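PDB 6D2S: HTH-type transcriptional regulator PrpR, which regulates the expression of enzymes that break down short-chain fatty acids through the glyoxylate and methylcitrate cycles in Mycobacterium tuberculosis. Local coordinates for residues Y150-L155 with F241-T246; I181-V186 with H273-S278; E146-R149 with L154-R157. All coordinates share one frame; numbering follows the deposited sequence. Where two conformers were deposited one is given.

This fragment of the longer regulator comprises an IrrE N-terminal-like region and the C-terminal acyl-CoA regulator region. The three contacts lie on one side of the chain's centre. Interaction 3 is local and closes first along the chain, packing the turn after helix 138-147 against the start of helix 152-159. Interactions 1 and 2 are long-range and alternate in sequence; both reach the five-stranded antiparallel sheet, through strands 239-247 and 183-189, with centres about 8 Å apart. The centre of interaction 3 is about 9 Å from that of interaction 1, with which it shares Leu154 and Leu155. Bonds such as Ile152 N to Tyr277 OH and Lys274 NZ to Glu146 OE1 join the two regions.

Interaction 1 of 3, residues Y150-L155 with F241-T246; sequences YDIDLL and FWVAKT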
# COMPACT_ATOMS: atom_id res chain seq x y z
N TYR A 150 8.58 -4.26 -13.02
CA TYR A 150 7.47 -4.51 -12.10
C TYR A 150 7.67 -5.79 -11.29
O TYR A 150 6.70 -6.39 -10.83
CB TYR A 150 6.14 -4.53 -12.85
CG TYR A 150 5.73 -3.14 -13.31
CD1 TYR A 150 6.26 -2.59 -14.46
CD2 TYR A 150 4.83 -2.38 -12.57
CE1 TYR A 150 5.91 -1.32 -14.88
CE2 TYR A 150 4.46 -1.10 -12.98
CZ TYR A 150 5.01 -0.58 -14.14
OH TYR A 150 4.65 0.68 -14.55
N ASP A 151 8.92 -6.19 -11.07
CA ASP A 151 9.20 -7.33 -10.20
C ASP A 151 8.90 -6.94 -8.75
O ASP A 151 9.67 -6.19 -8.13
CB ASP A 151 10.65 -7.77 -10.35
CG ASP A 151 10.93 -9.09 -9.65
OD1 ASP A 151 11.53 -9.98 -10.29
OD2 ASP A 151 10.51 -9.24 -8.47
N ILE A 152 7.80 -7.46 -8.20
CA ILE A 152 7.32 -7.04 -6.88
C ILE A 152 8.34 -7.39 -5.81
O ILE A 152 8.58 -6.61 -4.87
CB ILE A 152 5.95 -7.68 -6.59
CG1 ILE A 152 4.92 -7.22 -7.64
CG2 ILE A 152 5.49 -7.32 -5.17
CD1 ILE A 152 3.77 -8.20 -7.82
N ASP A 153 8.96 -8.56 -5.91
CA ASP A 153 9.94 -8.97 -4.90
C ASP A 153 11.20 -8.11 -4.94
O ASP A 153 11.72 -7.71 -3.89
CB ASP A 153 10.29 -10.44 -5.11
CG ASP A 153 9.13 -11.36 -4.78
OD1 ASP A 153 8.69 -11.35 -3.61
OD2 ASP A 153 8.64 -12.07 -5.68
N LEU A 154 11.73 -7.83 -6.13
CA LEU A 154 12.92 -6.97 -6.20
C LEU A 154 12.61 -5.55 -5.76
O LEU A 154 13.45 -4.89 -5.13
CB LEU A 154 13.51 -6.98 -7.61
CG LEU A 154 14.16 -8.28 -8.07
CD1 LEU A 154 14.85 -8.07 -9.42
CD2 LEU A 154 15.15 -8.78 -7.03
N LEU A 155 11.42 -5.03 -6.09
CA LEU A 155 11.01 -3.73 -5.57
C LEU A 155 10.95 -3.75 -4.05
O LEU A 155 11.39 -2.80 -3.39
CB LEU A 155 9.65 -3.33 -6.15
CG LEU A 155 9.64 -2.89 -7.61
CD1 LEU A 155 8.22 -2.90 -8.17
CD2 LEU A 155 10.26 -1.50 -7.71
N PHE A 241 -3.57 -10.33 -17.14
CA PHE A 241 -2.44 -11.08 -16.63
C PHE A 241 -2.37 -10.85 -15.12
O PHE A 241 -2.34 -9.70 -14.67
CB PHE A 241 -1.15 -10.66 -17.32
CG PHE A 241 0.00 -11.58 -17.05
CD1 PHE A 241 0.44 -12.47 -18.01
CD2 PHE A 241 0.63 -11.59 -15.81
CE1 PHE A 241 1.48 -13.34 -17.77
CE2 PHE A 241 1.68 -12.46 -15.56
CZ PHE A 241 2.11 -13.32 -16.53
N TRP A 242 -2.35 -11.94 -14.36
CA TRP A 242 -2.46 -11.89 -12.91
C TRP A 242 -1.19 -12.45 -12.27
O TRP A 242 -0.67 -13.47 -12.70
CB TRP A 242 -3.68 -12.68 -12.42
CG TRP A 242 -4.99 -12.00 -12.71
CD1 TRP A 242 -5.80 -12.18 -13.79
CD2 TRP A 242 -5.62 -11.01 -11.89
NE1 TRP A 242 -6.90 -11.36 -13.70
CE2 TRP A 242 -6.82 -10.64 -12.54
CE3 TRP A 242 -5.30 -10.41 -10.67
CZ2 TRP A 242 -7.69 -9.70 -12.01
CZ3 TRP A 242 -6.16 -9.47 -10.15
CH2 TRP A 242 -7.35 -9.12 -10.82
N VAL A 243 -0.71 -11.76 -11.23
CA VAL A 243 0.41 -12.23 -10.43
C VAL A 243 -0.02 -12.14 -8.97
O VAL A 243 -0.57 -11.12 -8.54
CB VAL A 243 1.68 -11.40 -10.68
CG1 VAL A 243 2.85 -11.97 -9.88
CG2 VAL A 243 2.00 -11.37 -12.16
N ALA A 244 0.20 -13.22 -8.21
CA ALA A 244 -0.30 -13.30 -6.84
C ALA A 244 0.70 -14.05 -5.97
O ALA A 244 1.47 -14.89 -6.43
CB ALA A 244 -1.67 -14.01 -6.77
N LYS A 245 0.66 -13.74 -4.67
CA LYS A 245 1.45 -14.49 -3.71
C LYS A 245 0.80 -14.36 -2.35
O LYS A 245 0.14 -13.36 -2.06
CB LYS A 245 2.90 -13.97 -3.66
CG LYS A 245 3.86 -14.88 -2.93
CD LYS A 245 5.30 -14.42 -3.12
CE LYS A 245 5.68 -13.41 -2.06
NZ LYS A 245 7.15 -13.15 -2.07
N THR A 246 1.00 -15.38 -1.51
CA THR A 246 0.63 -15.24 -0.11
C THR A 246 1.60 -14.29 0.57
O THR A 246 2.74 -14.10 0.13
CB THR A 246 0.64 -16.59 0.62
OG1 THR A 246 1.94 -17.18 0.54
CG2 THR A 246 -0.39 -17.54 0.04
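Asp153 and Lys245 reach for each other from opposite directions, the short acid from the first turn of helix 152-159 and the long amine from strand 239-247. They join in a salt bridge, Lys245 NZ lying 2.8 Å from Asp153 OD1. The ammonium group approaches on the syn side of the carboxylate, only 15° out of its plane, a direction well suited to a charged hydrogen bond. Lysine suits the strand position because its length is needed: CG stands anti to the backbone N, the chain runs on extended, and a bend at chi3 (88°) swings CE and NZ over to the acid. Aspartate suits the other side, since a negative charge in the first turn of a helix also tends to be favoured by the helix dipole.

The turn itself is built around Asp151, the N-cap. Its OD2 accepts the N-H of Leu154 at 3.0 Å in a nearly straight bond (170°), met from above the carboxylate plane, and so satisfies an amide that has no earlier turn to bond to. This capped helix belongs to the IrrE N-terminal-like region, whereas the strand is part of the antiparallel sheet of the C-terminal region, assigned by sequence to the GAF clan, so the contact joins two parts of the regulator.

Beside the ion pair the helix and the strand meet through branched apolar residues. Ile152 CD1 and Val243 CG1 are 4.4 Å apart, a loose touch between side chains whose CB atoms both point across the gap. Phe163 packs against Ile152, Asp153 and Lys245, while Ile227 touches Asp153 and Val243, and Tyr277 lies on Val243, its OH taking the hydrogen bond of Ile152 N.

Interaction 2 of 3, residues I181-V186 with H273-S278; sequences IPFIFV and HKLVYS
Lys274 lays its aliphatic chain alongside Ile181, the two side chains heading opposite ways. From the start the lysine is in contact: CB lies 3.8 Å from Ile181 CD1. Bends at chi2 and chi3 (60°) then bring CE onto Ile181 CG1 at 3.4 Å, closer than carbon atoms usually pack. CE also stands 3.8 Å from Ile181 CD1. At the tip, chi4 (77°) sets the direction of NZ, which forms a salt bridge with Glu146 OE1 of helix 138-147. A lysine suits this partly exposed place because its methylenes cover the isoleucine while its charge goes to the acid.

Leu275 fills the buried side. Its CD2 methyl sits 3.8 Å from Ile181 CD1 and meets the Phe183 ring at its edge, near the ring plane, 4.0 Å from CZ. Ile181 CG2 sits over the rim of one face of that ring, 3.8 Å above its plane, so the branched isoleucine serves lysine, leucine and phenylalanine at once. The result is a small apolar cluster where the loop after strand 261-268 packs against residues 181-183, which lead into an inner strand of the C-terminal region's antiparallel sheet.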
# COMPACT_ATOMS: atom_id res chain seq x y z
N ILE A 181 1.60 1.08 -15.00
CA ILE A 181 0.61 0.13 -15.53
C ILE A 181 -0.66 0.20 -14.70
O ILE A 181 -0.58 0.19 -13.45
CB ILE A 181 1.18 -1.30 -15.52
CG1 ILE A 181 2.35 -1.42 -16.48
CG2 ILE A 181 0.05 -2.31 -15.81
CD1 ILE A 181 3.13 -2.75 -16.34
N PRO A 182 -1.85 0.28 -15.30
CA PRO A 182 -3.08 0.27 -14.50
C PRO A 182 -3.37 -1.14 -14.00
O PRO A 182 -3.53 -2.07 -14.80
CB PRO A 182 -4.16 0.75 -15.48
CG PRO A 182 -3.46 1.09 -16.75
CD PRO A 182 -2.10 0.49 -16.73
N PHE A 183 -3.43 -1.31 -12.68
CA PHE A 183 -3.65 -2.62 -12.07
C PHE A 183 -5.00 -2.68 -11.37
O PHE A 183 -5.50 -1.68 -10.86
CB PHE A 183 -2.57 -2.96 -11.03
CG PHE A 183 -1.22 -3.27 -11.61
CD1 PHE A 183 -0.99 -4.46 -12.29
CD2 PHE A 183 -0.16 -2.38 -11.42
CE1 PHE A 183 0.27 -4.75 -12.79
CE2 PHE A 183 1.11 -2.67 -11.91
CZ PHE A 183 1.32 -3.86 -12.60
N ILE A 184 -5.58 -3.89 -11.35
CA ILE A 184 -6.58 -4.27 -10.35
C ILE A 184 -5.85 -4.90 -9.18
O ILE A 184 -5.07 -5.84 -9.36
CB ILE A 184 -7.60 -5.27 -10.94
CG1 ILE A 184 -8.34 -4.68 -12.13
CG2 ILE A 184 -8.55 -5.76 -9.84
CD1 ILE A 184 -9.09 -5.73 -12.93
N PHE A 185 -6.10 -4.39 -7.98
CA PHE A 185 -5.50 -4.94 -6.76
C PHE A 185 -6.52 -5.81 -6.04
O PHE A 185 -7.66 -5.38 -5.82
CB PHE A 185 -5.01 -3.80 -5.86
CG PHE A 185 -4.52 -4.25 -4.51
CD1 PHE A 185 -5.41 -4.38 -3.45
CD2 PHE A 185 -3.18 -4.49 -4.28
CE1 PHE A 185 -4.96 -4.78 -2.19
CE2 PHE A 185 -2.73 -4.87 -3.02
CZ PHE A 185 -3.62 -5.02 -1.98
N VAL A 186 -6.14 -7.04 -5.70
CA VAL A 186 -7.03 -7.97 -5.03
C VAL A 186 -6.31 -8.55 -3.82
O VAL A 186 -5.19 -9.04 -3.93
CB VAL A 186 -7.49 -9.11 -5.97
CG1 VAL A 186 -8.31 -10.14 -5.17
CG2 VAL A 186 -8.31 -8.56 -7.11
N HIS A 273 3.46 -6.84 -21.42
CA HIS A 273 4.82 -7.01 -21.92
C HIS A 273 5.83 -6.28 -21.05
O HIS A 273 7.01 -6.64 -21.07
CB HIS A 273 4.93 -6.58 -23.38
CG HIS A 273 4.70 -5.12 -23.61
ND1 HIS A 273 3.44 -4.55 -23.56
CD2 HIS A 273 5.55 -4.12 -23.93
CE1 HIS A 273 3.54 -3.25 -23.81
NE2 HIS A 273 4.81 -2.97 -24.04
N LYS A 274 5.41 -5.28 -20.28
CA LYS A 274 6.31 -4.58 -19.38
C LYS A 274 6.55 -5.33 -18.07
O LYS A 274 7.36 -4.87 -17.26
CB LYS A 274 5.77 -3.18 -19.07
CG LYS A 274 5.57 -2.32 -20.32
CD LYS A 274 4.34 -1.43 -20.19
CE LYS A 274 4.45 -0.48 -19.02
NZ LYS A 274 5.36 0.67 -19.27
N LEU A 275 5.86 -6.44 -17.83
CA LEU A 275 6.04 -7.23 -16.62
C LEU A 275 7.12 -8.28 -16.84
O LEU A 275 7.09 -9.01 -17.82
CB LEU A 275 4.76 -7.96 -16.23
CG LEU A 275 3.48 -7.15 -16.01
CD1 LEU A 275 2.34 -8.12 -15.72
CD2 LEU A 275 3.67 -6.19 -14.87
N VAL A 276 8.05 -8.40 -15.88
CA VAL A 276 9.00 -9.50 -15.98
C VAL A 276 8.25 -10.83 -15.99
O VAL A 276 8.73 -11.81 -16.58
CB VAL A 276 10.04 -9.42 -14.85
CG1 VAL A 276 9.38 -9.57 -13.49
CG2 VAL A 276 11.13 -10.48 -15.06
N TYR A 277 7.06 -10.87 -15.39
CA TYR A 277 6.30 -12.10 -15.23
C TYR A 277 5.79 -12.69 -16.54
O TYR A 277 5.40 -13.87 -16.56
CB TYR A 277 5.12 -11.85 -14.29
CG TYR A 277 5.56 -11.34 -12.95
CD1 TYR A 277 6.30 -12.15 -12.09
CD2 TYR A 277 5.26 -10.04 -12.54
CE1 TYR A 277 6.72 -11.69 -10.85
CE2 TYR A 277 5.67 -9.58 -11.30
CZ TYR A 277 6.40 -10.40 -10.47
OH TYR A 277 6.79 -9.93 -9.25
N SER A 278 5.78 -11.93 -17.63
CA SER A 278 5.08 -12.35 -18.84
C SER A 278 5.89 -13.28 -19.75
O SER A 278 5.52 -13.46 -20.91
CB SER A 278 4.63 -11.13 -19.65
OG SER A 278 5.74 -10.43 -20.15

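Interaction 3 of 3, residues E146-R149 with L154-R157; sequences EQLR and LLGR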
# COMPACT_ATOMS: atom_id res chain seq x y z
N GLU A 146 9.67 0.61 -13.49
CA GLU A 146 9.94 0.41 -14.91
C GLU A 146 11.27 -0.32 -15.11
O GLU A 146 11.36 -1.24 -15.93
CB GLU A 146 9.91 1.74 -15.66
CG GLU A 146 8.52 2.38 -15.72
CD GLU A 146 7.54 1.71 -16.70
OE1 GLU A 146 7.99 1.03 -17.65
OE2 GLU A 146 6.31 1.89 -16.53
N GLN A 147 12.31 0.06 -14.36
CA GLN A 147 13.62 -0.54 -14.59
C GLN A 147 13.73 -1.96 -14.05
O GLN A 147 14.59 -2.72 -14.52
CB GLN A 147 14.70 0.34 -13.97
CG GLN A 147 14.77 1.71 -14.61
CD GLN A 147 15.81 2.60 -13.98
OE1 GLN A 147 16.51 2.18 -13.05
NE2 GLN A 147 15.94 3.82 -14.48
N LEU A 148 12.90 -2.33 -13.08
CA LEU A 148 12.84 -3.70 -12.60
C LEU A 148 11.70 -4.49 -13.23
O LEU A 148 11.39 -5.59 -12.77
CB LEU A 148 12.69 -3.71 -11.07
CG LEU A 148 13.96 -3.31 -10.32
CD1 LEU A 148 13.67 -3.19 -8.82
CD2 LEU A 148 15.09 -4.29 -10.58
N ARG A 149 11.06 -3.92 -14.26
CA ARG A 149 9.97 -4.59 -14.97
C ARG A 149 8.91 -5.10 -14.00
O ARG A 149 8.41 -6.22 -14.11
CB ARG A 149 10.51 -5.73 -15.85
CG ARG A 149 11.50 -5.26 -16.92
CD ARG A 149 10.89 -4.15 -17.76
NE ARG A 149 11.63 -3.89 -18.99
CZ ARG A 149 11.41 -2.84 -19.78
NH1 ARG A 149 10.48 -1.95 -19.44
NH2 ARG A 149 12.11 -2.68 -20.90
N LEU A 154 11.73 -7.83 -6.13
CA LEU A 154 12.92 -6.97 -6.20
C LEU A 154 12.61 -5.55 -5.76
O LEU A 154 13.45 -4.89 -5.13
CB LEU A 154 13.51 -6.98 -7.61
CG LEU A 154 14.16 -8.28 -8.07
CD1 LEU A 154 14.85 -8.07 -9.42
CD2 LEU A 154 15.15 -8.78 -7.03
N LEU A 155 11.42 -5.03 -6.09
CA LEU A 155 11.01 -3.73 -5.57
C LEU A 155 10.95 -3.75 -4.05
O LEU A 155 11.39 -2.80 -3.39
CB LEU A 155 9.65 -3.33 -6.15
CG LEU A 155 9.64 -2.89 -7.61
CD1 LEU A 155 8.22 -2.90 -8.17
CD2 LEU A 155 10.26 -1.50 -7.71
N GLY A 156 10.40 -4.82 -3.47
CA GLY A 156 10.34 -4.90 -2.02
C GLY A 156 11.73 -4.91 -1.40
O GLY A 156 11.99 -4.19 -0.42
N ARG A 157 12.63 -5.71 -1.95
CA ARG A 157 13.99 -5.74 -1.43
C ARG A 157 14.69 -4.40 -1.63
O ARG A 157 15.45 -3.95 -0.76
CB ARG A 157 14.78 -6.87 -2.09
CG ARG A 157 14.29 -8.24 -1.68
CD ARG A 157 15.34 -9.30 -1.93
NE ARG A 157 15.24 -9.86 -3.27
CZ ARG A 157 14.41 -10.85 -3.59
NH1 ARG A 157 13.62 -11.38 -2.67
NH2 ARG A 157 14.38 -11.31 -4.84
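Leu148 packs against the helix that follows its own only a few residues later, and it does so from the very point where helix 138-147 gives way: it is the first residue to leave helical backbone angles. Its two methyls divide the work. CD2 meets Leu154 CD1 at 4.0 Å, whereas CD1 lies 4.0 Å from Leu155 CD2 and equally far from Leu154 CB. The side chain of Leu148 stands nearly perpendicular to that of Leu154, while it runs beside that of Leu155 but points the other way. Leu148 therefore has its fork directed at two consecutive residues of the next helix, and leucine fits because its fork carries two methyls that can face different partners. CG is anti to the carbonyl carbon (chi1 -72°), which sends the fork across toward helix 152-159.

The sharp change of direction rests on a Schellman motif. Arg149, with a positive phi of 51°, is its C-prime residue; Arg149 N bonds Glu146 O (3.2 Å) and Tyr150 N reaches Ala145 O. These bonds satisfy carbonyls in the last turn of the helix. With the helix ended here, the chain changes direction, and a short connection leads to the Asp151-capped helix, whose first turn comes to lie against Leu148 in the IrrE N-terminal-like region.

Of the two partners, Leu155 is the buried one, and Leu154 lies on the exposed side, so the contact runs from the interior to the surface. The turn is tied to the C-terminal region as well, since Arg149 shares a backbone hydrogen bond with Val276. Within the IrrE-like region itself, Glu146 OE2 bonds Tyr150 OH.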